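Local coordinates for protein 11R-lipoxygenase (Gersemia fruticosa, PDB 3VF1) that probably adds molecular oxygen to polyunsaturated fatty acids as a calcium-regulated, non-heme iron lipoxygenase, at residues I24-A38 with G92-I106. Sequence-based numbering, arbitrary orientation.
Sequences ITVETGDLRGAGTDA and GFGLKSDWYIAKVII
T25 and E27 pair antiparallel with I105 and K103, joining strands 24-28 and 103-106 until a classic beta bulge sets both A102 and K103 opposite E27. The E27 O takes a bond from A102 N (2.8 Å) and a weak one from K103 N. Beyond it, G29 N bonds to Y100 O. I24, V26, V104 and I106 face the interior of the PLAT beta sandwich, where I42 of the other sheet touches I24 and I106, and I86 touches V104 and I106. On the other face E27 and K103 run side by side, but OE1 stays 4.3 Å from NZ, beyond a salt bridge. With chi1 at -161°, CG of W99 points away from the backbone N, and the indole reaches strand 24-28. Its NE1 donates to T28 OG1 in the ring plane (3.0 Å), and V26 CG1 touches CZ2 at 3.5 Å. A phenylalanine here would probably leave T28 OG1 without this donor and open a gap beside V26. L31 lies over one face of Y100, its CD1 3.9 Å from the ring centroid, and W126 meets the same tyrosine. Farther along, L95 O accepts from T36 N and D37 N, and S97 N bonds to D37 O (2.8 Å). These mainly backbone bonds tie together two loops carrying G33, G35 and D98, a predicted calcium site; calcium binding would probably offset the negative charge of D98.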
ATOM      1  N   ILE A  24     -18.908  -7.276  34.152  1.00 63.48           N
ATOM      2  CA  ILE A  24     -18.313  -6.566  33.026  1.00 62.20           C
ATOM      3  C   ILE A  24     -16.790  -6.601  33.096  1.00 61.68           C
ATOM      4  O   ILE A  24     -16.193  -6.110  34.050  1.00 62.90           O
ATOM      5  CB  ILE A  24     -18.779  -5.100  32.997  1.00 60.54           C
ATOM      6  CG1 ILE A  24     -20.309  -5.034  32.997  1.00 59.24           C
ATOM      7  CG2 ILE A  24     -18.206  -4.385  31.780  1.00 59.01           C
ATOM      8  CD1 ILE A  24     -20.865  -3.637  33.160  1.00 61.43           C
ATOM      9  N   THR A  25     -16.171  -7.179  32.072  1.00 60.09           N
ATOM     10  CA  THR A  25     -14.717  -7.256  31.990  1.00 60.60           C
ATOM     11  C   THR A  25     -14.208  -6.413  30.828  1.00 59.38           C
ATOM     12  O   THR A  25     -14.625  -6.598  29.685  1.00 55.98           O
ATOM     13  CB  THR A  25     -14.238  -8.704  31.793  1.00 55.86           C
ATOM     14  OG1 THR A  25     -14.780  -9.537  32.825  1.00 63.15           O
ATOM     15  CG2 THR A  25     -12.718  -8.773  31.828  1.00 58.20           C
ATOM     16  N   VAL A  26     -13.302  -5.488  31.124  1.00 55.09           N
ATOM     17  CA  VAL A  26     -12.759  -4.595  30.109  1.00 51.90           C
ATOM     18  C   VAL A  26     -11.294  -4.909  29.835  1.00 53.27           C
ATOM     19  O   VAL A  26     -10.462  -4.879  30.742  1.00 55.99           O
ATOM     20  CB  VAL A  26     -12.874  -3.123  30.542  1.00 54.66           C
ATOM     21  CG1 VAL A  26     -12.325  -2.204  29.459  1.00 50.74           C
ATOM     22  CG2 VAL A  26     -14.320  -2.776  30.862  1.00 54.24           C
ATOM     23  N   GLU A  27     -10.985  -5.211  28.578  1.00 52.00           N
ATOM     24  CA  GLU A  27      -9.605  -5.432  28.165  1.00 50.89           C
ATOM     25  C   GLU A  27      -9.063  -4.189  27.474  1.00 46.15           C
ATOM     26  O   GLU A  27      -9.574  -3.774  26.434  1.00 44.88           O
ATOM     27  CB  GLU A  27      -9.509  -6.631  27.223  1.00 51.63           C
ATOM     28  CG  GLU A  27      -9.986  -7.938  27.834  1.00 60.38           C
ATOM     29  CD  GLU A  27      -9.645  -9.140  26.975  1.00 72.09           C
ATOM     30  OE1 GLU A  27      -9.018  -8.954  25.910  1.00 73.56           O
ATOM     31  OE2 GLU A  27     -10.001 -10.274  27.366  1.00 68.88           O
ATOM     32  N   THR A  28      -8.030  -3.595  28.061  1.00 46.79           N
ATOM     33  CA  THR A  28      -7.409  -2.406  27.490  1.00 49.89           C
ATOM     34  C   THR A  28      -6.542  -2.789  26.296  1.00 50.20           C
ATOM     35  O   THR A  28      -5.841  -3.800  26.324  1.00 49.68           O
ATOM     36  CB  THR A  28      -6.539  -1.677  28.530  1.00 53.35           C
ATOM     37  OG1 THR A  28      -7.326  -1.373  29.688  1.00 55.19           O
ATOM     38  CG2 THR A  28      -5.971  -0.388  27.949  1.00 53.35           C
ATOM     39  N   GLY A  29      -6.599  -1.981  25.242  1.00 48.91           N
ATOM     40  CA  GLY A  29      -5.806  -2.230  24.053  1.00 50.34           C
ATOM     41  C   GLY A  29      -4.336  -1.939  24.285  1.00 51.98           C
ATOM     42  O   GLY A  29      -3.927  -1.631  25.404  1.00 56.29           O
ATOM     43  N   ASP A  30      -3.541  -2.030  23.223  1.00 53.08           N
ATOM     44  CA  ASP A  30      -2.097  -1.853  23.338  1.00 57.83           C
ATOM     45  C   ASP A  30      -1.679  -0.388  23.231  1.00 55.68           C
ATOM     46  O   ASP A  30      -0.521  -0.049  23.476  1.00 61.80           O
ATOM     47  CB  ASP A  30      -1.365  -2.691  22.283  1.00 57.99           C
ATOM     48  CG  ASP A  30      -1.794  -2.355  20.866  1.00 63.75           C
ATOM     49  OD1 ASP A  30      -2.279  -1.226  20.637  1.00 60.18           O
ATOM     50  OD2 ASP A  30      -1.641  -3.221  19.977  1.00 70.39           O
ATOM     51  N   LEU A  31      -2.618   0.480  22.868  1.00 51.69           N
ATOM     52  CA  LEU A  31      -2.341   1.910  22.809  1.00 49.45           C
ATOM     53  C   LEU A  31      -2.595   2.545  24.170  1.00 51.64           C
ATOM     54  O   LEU A  31      -3.339   2.005  24.988  1.00 55.22           O
ATOM     55  CB  LEU A  31      -3.199   2.589  21.741  1.00 47.21           C
ATOM     56  CG  LEU A  31      -3.045   2.041  20.320  1.00 46.84           C
ATOM     57  CD1 LEU A  31      -3.869   2.865  19.344  1.00 47.39           C
ATOM     58  CD2 LEU A  31      -1.582   2.013  19.901  1.00 45.44           C
ATOM     59  N   ARG A  32      -1.971   3.694  24.404  1.00 52.94           N
ATOM     60  CA  ARG A  32      -2.031   4.351  25.702  1.00 58.62           C
ATOM     61  C   ARG A  32      -1.896   5.860  25.547  1.00 63.11           C
ATOM     62  O   ARG A  32      -0.837   6.363  25.175  1.00 61.99           O
ATOM     63  CB  ARG A  32      -0.917   3.815  26.604  1.00 62.93           C
ATOM     64  CG  ARG A  32      -0.672   4.619  27.870  1.00 71.00           C
ATOM     65  CD  ARG A  32      -1.748   4.387  28.914  1.00 76.86           C
ATOM     66  NE  ARG A  32      -1.406   5.035  30.179  1.00 84.48           N
ATOM     67  CZ  ARG A  32      -1.697   6.295  30.489  1.00 87.34           C
ATOM     68  NH1 ARG A  32      -2.356   7.069  29.635  1.00 82.65           N
ATOM     69  NH2 ARG A  32      -1.333   6.785  31.667  1.00 90.87           N
ATOM     70  N   GLY A  33      -2.976   6.580  25.835  1.00 65.95           N
ATOM     71  CA  GLY A  33      -2.967   8.027  25.755  1.00 66.90           C
ATOM     72  C   GLY A  33      -2.268   8.632  26.956  1.00 77.57           C
ATOM     73  O   GLY A  33      -1.713   7.913  27.787  1.00 78.92           O
ATOM     74  N   ALA A  34      -2.287   9.958  27.046  1.00 78.47           N
ATOM     75  CA  ALA A  34      -1.700  10.652  28.185  1.00 79.41           C
ATOM     76  C   ALA A  34      -2.780  10.972  29.212  1.00 84.16           C
ATOM     77  O   ALA A  34      -3.924  11.255  28.854  1.00 83.16           O
ATOM     78  CB  ALA A  34      -1.009  11.922  27.728  1.00 81.43           C
ATOM     79  N   GLY A  35      -2.410  10.923  30.488  1.00 86.08           N
ATOM     80  CA  GLY A  35      -3.339  11.216  31.564  1.00 87.91           C
ATOM     81  C   GLY A  35      -3.380  10.107  32.596  1.00 88.16           C
ATOM     82  O   GLY A  35      -2.495   9.250  32.633  1.00 85.52           O
ATOM     83  N   THR A  36      -4.413  10.119  33.433  1.00 87.25           N
ATOM     84  CA  THR A  36      -4.542   9.139  34.506  1.00 87.69           C
ATOM     85  C   THR A  36      -5.967   8.606  34.617  1.00 84.69           C
ATOM     86  O   THR A  36      -6.205   7.407  34.467  1.00 85.40           O
ATOM     87  CB  THR A  36      -4.138   9.746  35.863  1.00 92.65           C
ATOM     88  OG1 THR A  36      -2.780  10.201  35.802  1.00 95.06           O
ATOM     89  CG2 THR A  36      -4.278   8.717  36.976  1.00 92.53           C
ATOM     90  N   ASP A  37      -6.912   9.501  34.885  1.00 87.54           N
ATOM     91  CA  ASP A  37      -8.296   9.105  35.110  1.00 90.67           C
ATOM     92  C   ASP A  37      -8.964   8.679  33.805  1.00 89.70           C
ATOM     93  O   ASP A  37      -9.481   9.511  33.060  1.00 90.64           O
ATOM     94  CB  ASP A  37      -9.078  10.255  35.750  1.00 91.49           C
ATOM     95  CG  ASP A  37     -10.301   9.777  36.508  1.00 92.37           C
ATOM     96  OD1 ASP A  37     -11.234   9.255  35.864  1.00 92.88           O
ATOM     97  OD2 ASP A  37     -10.329   9.927  37.747  1.00 93.94           O
ATOM     98  N   ALA A  38      -8.953   7.378  33.534  1.00 83.94           N
ATOM     99  CA  ALA A  38      -9.562   6.845  32.320  1.00 81.45           C
ATOM    100  C   ALA A  38     -10.920   6.221  32.621  1.00 78.06           C
ATOM    101  O   ALA A  38     -11.390   5.349  31.889  1.00 77.21           O
ATOM    102  CB  ALA A  38      -8.647   5.820  31.686  1.00 77.04           C
ATOM    103  N   GLY A  92     -14.442  10.503  33.535  1.00 90.87           N
ATOM    104  CA  GLY A  92     -13.293  10.976  34.284  1.00 96.41           C
ATOM    105  C   GLY A  92     -13.469  12.387  34.806  1.00 99.66           C
ATOM    106  O   GLY A  92     -14.110  13.224  34.168  1.00 99.07           O
ATOM    107  N   PHE A  93     -12.894  12.649  35.976  1.00 99.97           N
ATOM    108  CA  PHE A  93     -12.965  13.967  36.593  1.00103.06           C
ATOM    109  C   PHE A  93     -11.687  14.766  36.341  1.00106.56           C
ATOM    110  O   PHE A  93     -11.681  15.707  35.546  1.00102.79           O
ATOM    111  CB  PHE A  93     -13.209  13.837  38.100  1.00101.30           C
ATOM    112  CG  PHE A  93     -14.559  13.272  38.456  1.00101.95           C
ATOM    113  CD1 PHE A  93     -15.674  13.535  37.673  1.00100.15           C
ATOM    114  CD2 PHE A  93     -14.710  12.478  39.581  1.00 98.84           C
ATOM    115  CE1 PHE A  93     -16.911  13.015  38.008  1.00 90.94           C
ATOM    116  CE2 PHE A  93     -15.945  11.956  39.919  1.00 97.09           C
ATOM    117  CZ  PHE A  93     -17.047  12.224  39.131  1.00 93.12           C
ATOM    118  N   GLY A  94     -10.606  14.384  37.017  1.00105.00           N
ATOM    119  CA  GLY A  94      -9.354  15.113  36.931  1.00103.10           C
ATOM    120  C   GLY A  94      -8.329  14.451  36.032  1.00100.41           C
ATOM    121  O   GLY A  94      -8.056  13.256  36.161  1.00 99.85           O
ATOM    122  N   LEU A  95      -7.756  15.236  35.123  1.00101.57           N
ATOM    123  CA  LEU A  95      -6.742  14.744  34.194  1.00102.28           C
ATOM    124  C   LEU A  95      -7.235  13.499  33.468  1.00 99.78           C
ATOM    125  O   LEU A  95      -6.587  12.452  33.484  1.00 94.44           O
ATOM    126  CB  LEU A  95      -5.435  14.456  34.935  1.00 98.80           C
ATOM    127  CG  LEU A  95      -4.211  14.176  34.059  1.00 96.06           C
ATOM    128  CD1 LEU A  95      -3.942  15.334  33.107  1.00 92.26           C
ATOM    129  CD2 LEU A  95      -2.991  13.902  34.923  1.00 91.07           C
ATOM    130  N   LYS A  96      -8.382  13.636  32.813  1.00 99.98           N
ATOM    131  CA  LYS A  96      -9.023  12.513  32.138  1.00 95.93           C
ATOM    132  C   LYS A  96      -8.163  11.997  30.990  1.00 92.32           C
ATOM    133  O   LYS A  96      -7.695  12.771  30.155  1.00 93.04           O
ATOM    134  CB  LYS A  96     -10.411  12.914  31.630  1.00 97.92           C
ATOM    135  CG  LYS A  96     -10.436  14.174  30.769  1.00101.39           C
ATOM    136  CD  LYS A  96     -11.829  14.779  30.714  1.00101.23           C
ATOM    137  CE  LYS A  96     -11.794  16.244  30.303  1.00 99.09           C
ATOM    138  NZ  LYS A  96     -11.182  16.443  28.960  1.00 93.33           N
ATOM    139  N   SER A  97      -7.951  10.685  30.962  1.00 86.13           N
ATOM    140  CA  SER A  97      -7.168  10.054  29.909  1.00 83.07           C
ATOM    141  C   SER A  97      -8.086   9.262  28.992  1.00 75.03           C
ATOM    142  O   SER A  97      -8.936   8.505  29.460  1.00 72.54           O
ATOM    143  CB  SER A  97      -6.120   9.123  30.519  1.00 81.30           C
ATOM    144  OG  SER A  97      -5.360   8.471  29.515  1.00 80.36           O
ATOM    145  N   ASP A  98      -7.920   9.443  27.686  1.00 69.74           N
ATOM    146  CA  ASP A  98      -8.694   8.681  26.716  1.00 65.27           C
ATOM    147  C   ASP A  98      -8.358   7.201  26.836  1.00 60.88           C
ATOM    148  O   ASP A  98      -7.200   6.803  26.713  1.00 61.32           O
ATOM    149  CB  ASP A  98      -8.420   9.172  25.296  1.00 64.92           C
ATOM    150  CG  ASP A  98      -9.007  10.544  25.029  1.00 69.78           C
ATOM    151  OD1 ASP A  98     -10.025  10.890  25.666  1.00 69.79           O
ATOM    152  OD2 ASP A  98      -8.453  11.274  24.181  1.00 70.95           O
ATOM    153  N   TRP A  99      -9.380   6.392  27.088  1.00 55.62           N
ATOM    154  CA  TRP A  99      -9.203   4.956  27.254  1.00 53.86           C
ATOM    155  C   TRP A  99      -9.315   4.242  25.913  1.00 49.44           C
ATOM    156  O   TRP A  99     -10.358   4.290  25.262  1.00 49.19           O
ATOM    157  CB  TRP A  99     -10.260   4.410  28.217  1.00 55.56           C
ATOM    158  CG  TRP A  99      -9.919   3.074  28.806  1.00 55.71           C
ATOM    159  CD1 TRP A  99      -8.868   2.270  28.470  1.00 57.53           C
ATOM    160  CD2 TRP A  99     -10.633   2.388  29.844  1.00 60.12           C
ATOM    161  NE1 TRP A  99      -8.885   1.125  29.233  1.00 56.48           N
ATOM    162  CE2 TRP A  99      -9.958   1.174  30.083  1.00 60.07           C
ATOM    163  CE3 TRP A  99     -11.777   2.683  30.592  1.00 63.25           C
ATOM    164  CZ2 TRP A  99     -10.390   0.256  31.038  1.00 58.43           C
ATOM    165  CZ3 TRP A  99     -12.203   1.770  31.540  1.00 63.80           C
ATOM    166  CH2 TRP A  99     -11.511   0.571  31.754  1.00 59.93           C
ATOM    167  N   TYR A 100      -8.234   3.589  25.500  1.00 46.93           N
ATOM    168  CA  TYR A 100      -8.259   2.775  24.290  1.00 46.15           C
ATOM    169  C   TYR A 100      -8.599   1.338  24.661  1.00 41.82           C
ATOM    170  O   TYR A 100      -7.784   0.628  25.253  1.00 40.29           O
ATOM    171  CB  TYR A 100      -6.917   2.832  23.559  1.00 45.77           C
ATOM    172  CG  TYR A 100      -6.902   2.023  22.284  1.00 43.78           C
ATOM    173  CD1 TYR A 100      -7.449   2.528  21.113  1.00 44.11           C
ATOM    174  CD2 TYR A 100      -6.349   0.752  22.255  1.00 42.87           C
ATOM    175  CE1 TYR A 100      -7.442   1.788  19.945  1.00 41.50           C
ATOM    176  CE2 TYR A 100      -6.337   0.004  21.093  1.00 43.27           C
ATOM    177  CZ  TYR A 100      -6.884   0.528  19.941  1.00 43.96           C
ATOM    178  OH  TYR A 100      -6.876  -0.212  18.782  1.00 44.48           O
ATOM    179  N   ILE A 101      -9.808   0.917  24.307  1.00 43.11           N
ATOM    180  CA  ILE A 101     -10.326  -0.378  24.729  1.00 46.50           C
ATOM    181  C   ILE A 101     -10.299  -1.399  23.595  1.00 43.18           C
ATOM    182  O   ILE A 101     -10.810  -1.146  22.504  1.00 42.29           O
ATOM    183  CB  ILE A 101     -11.769  -0.245  25.250  1.00 46.81           C
ATOM    184  CG1 ILE A 101     -11.805   0.697  26.456  1.00 47.07           C
ATOM    185  CG2 ILE A 101     -12.332  -1.610  25.621  1.00 46.89           C
ATOM    186  CD1 ILE A 101     -13.199   1.028  26.939  1.00 48.12           C
ATOM    187  N   ALA A 102      -9.697  -2.554  23.865  1.00 40.63           N
ATOM    188  CA  ALA A 102      -9.665  -3.645  22.901  1.00 41.59           C
ATOM    189  C   ALA A 102     -11.066  -4.215  22.725  1.00 45.57           C
ATOM    190  O   ALA A 102     -11.635  -4.161  21.634  1.00 45.19           O
ATOM    191  CB  ALA A 102      -8.703  -4.730  23.360  1.00 41.10           C
ATOM    192  N   LYS A 103     -11.620  -4.760  23.805  1.00 49.13           N
ATOM    193  CA  LYS A 103     -12.979  -5.287  23.784  1.00 49.77           C
ATOM    194  C   LYS A 103     -13.562  -5.375  25.189  1.00 48.29           C
ATOM    195  O   LYS A 103     -12.836  -5.317  26.181  1.00 50.32           O
ATOM    196  CB  LYS A 103     -13.009  -6.666  23.123  1.00 52.17           C
ATOM    197  CG  LYS A 103     -12.170  -7.716  23.828  1.00 51.04           C
ATOM    198  CD  LYS A 103     -12.097  -8.998  23.012  1.00 54.64           C
ATOM    199  CE  LYS A 103     -11.187 -10.028  23.661  1.00 66.87           C
ATOM    200  NZ  LYS A 103     -11.047 -11.251  22.825  1.00 67.72           N
ATOM    201  N   VAL A 104     -14.882  -5.511  25.260  1.00 49.03           N
ATOM    202  CA  VAL A 104     -15.580  -5.642  26.532  1.00 50.09           C
ATOM    203  C   VAL A 104     -16.325  -6.972  26.578  1.00 48.49           C
ATOM    204  O   VAL A 104     -16.946  -7.382  25.599  1.00 46.26           O
ATOM    205  CB  VAL A 104     -16.582  -4.493  26.745  1.00 54.52           C
ATOM    206  CG1 VAL A 104     -17.317  -4.664  28.067  1.00 55.31           C
ATOM    207  CG2 VAL A 104     -15.868  -3.150  26.696  1.00 48.87           C
ATOM    208  N   ILE A 105     -16.255  -7.642  27.722  1.00 51.44           N
ATOM    209  CA  ILE A 105     -16.927  -8.920  27.911  1.00 50.66           C
ATOM    210  C   ILE A 105     -17.892  -8.831  29.084  1.00 57.04           C
ATOM    211  O   ILE A 105     -17.478  -8.605  30.221  1.00 58.72           O
ATOM    212  CB  ILE A 105     -15.920 -10.046  28.191  1.00 52.84           C
ATOM    213  CG1 ILE A 105     -14.871 -10.109  27.078  1.00 55.10           C
ATOM    214  CG2 ILE A 105     -16.643 -11.379  28.335  1.00 54.14           C
ATOM    215  CD1 ILE A 105     -13.733 -11.063  27.364  1.00 55.05           C
ATOM    216  N   ILE A 106     -19.177  -9.013  28.808  1.00 58.33           N
ATOM    217  CA  ILE A 106     -20.200  -8.924  29.843  1.00 61.33           C
ATOM    218  C   ILE A 106     -20.861 -10.276  30.068  1.00 61.09           C
ATOM    219  O   ILE A 106     -21.589 -10.770  29.208  1.00 65.82           O
ATOM    220  CB  ILE A 106     -21.279  -7.895  29.470  1.00 57.33           C
ATOM    221  CG1 ILE A 106     -20.634  -6.540  29.170  1.00 56.50           C
ATOM    222  CG2 ILE A 106     -22.299  -7.768  30.593  1.00 65.84           C
ATOM    223  CD1 ILE A 106     -21.612  -5.481  28.711  1.00 54.89           C
TER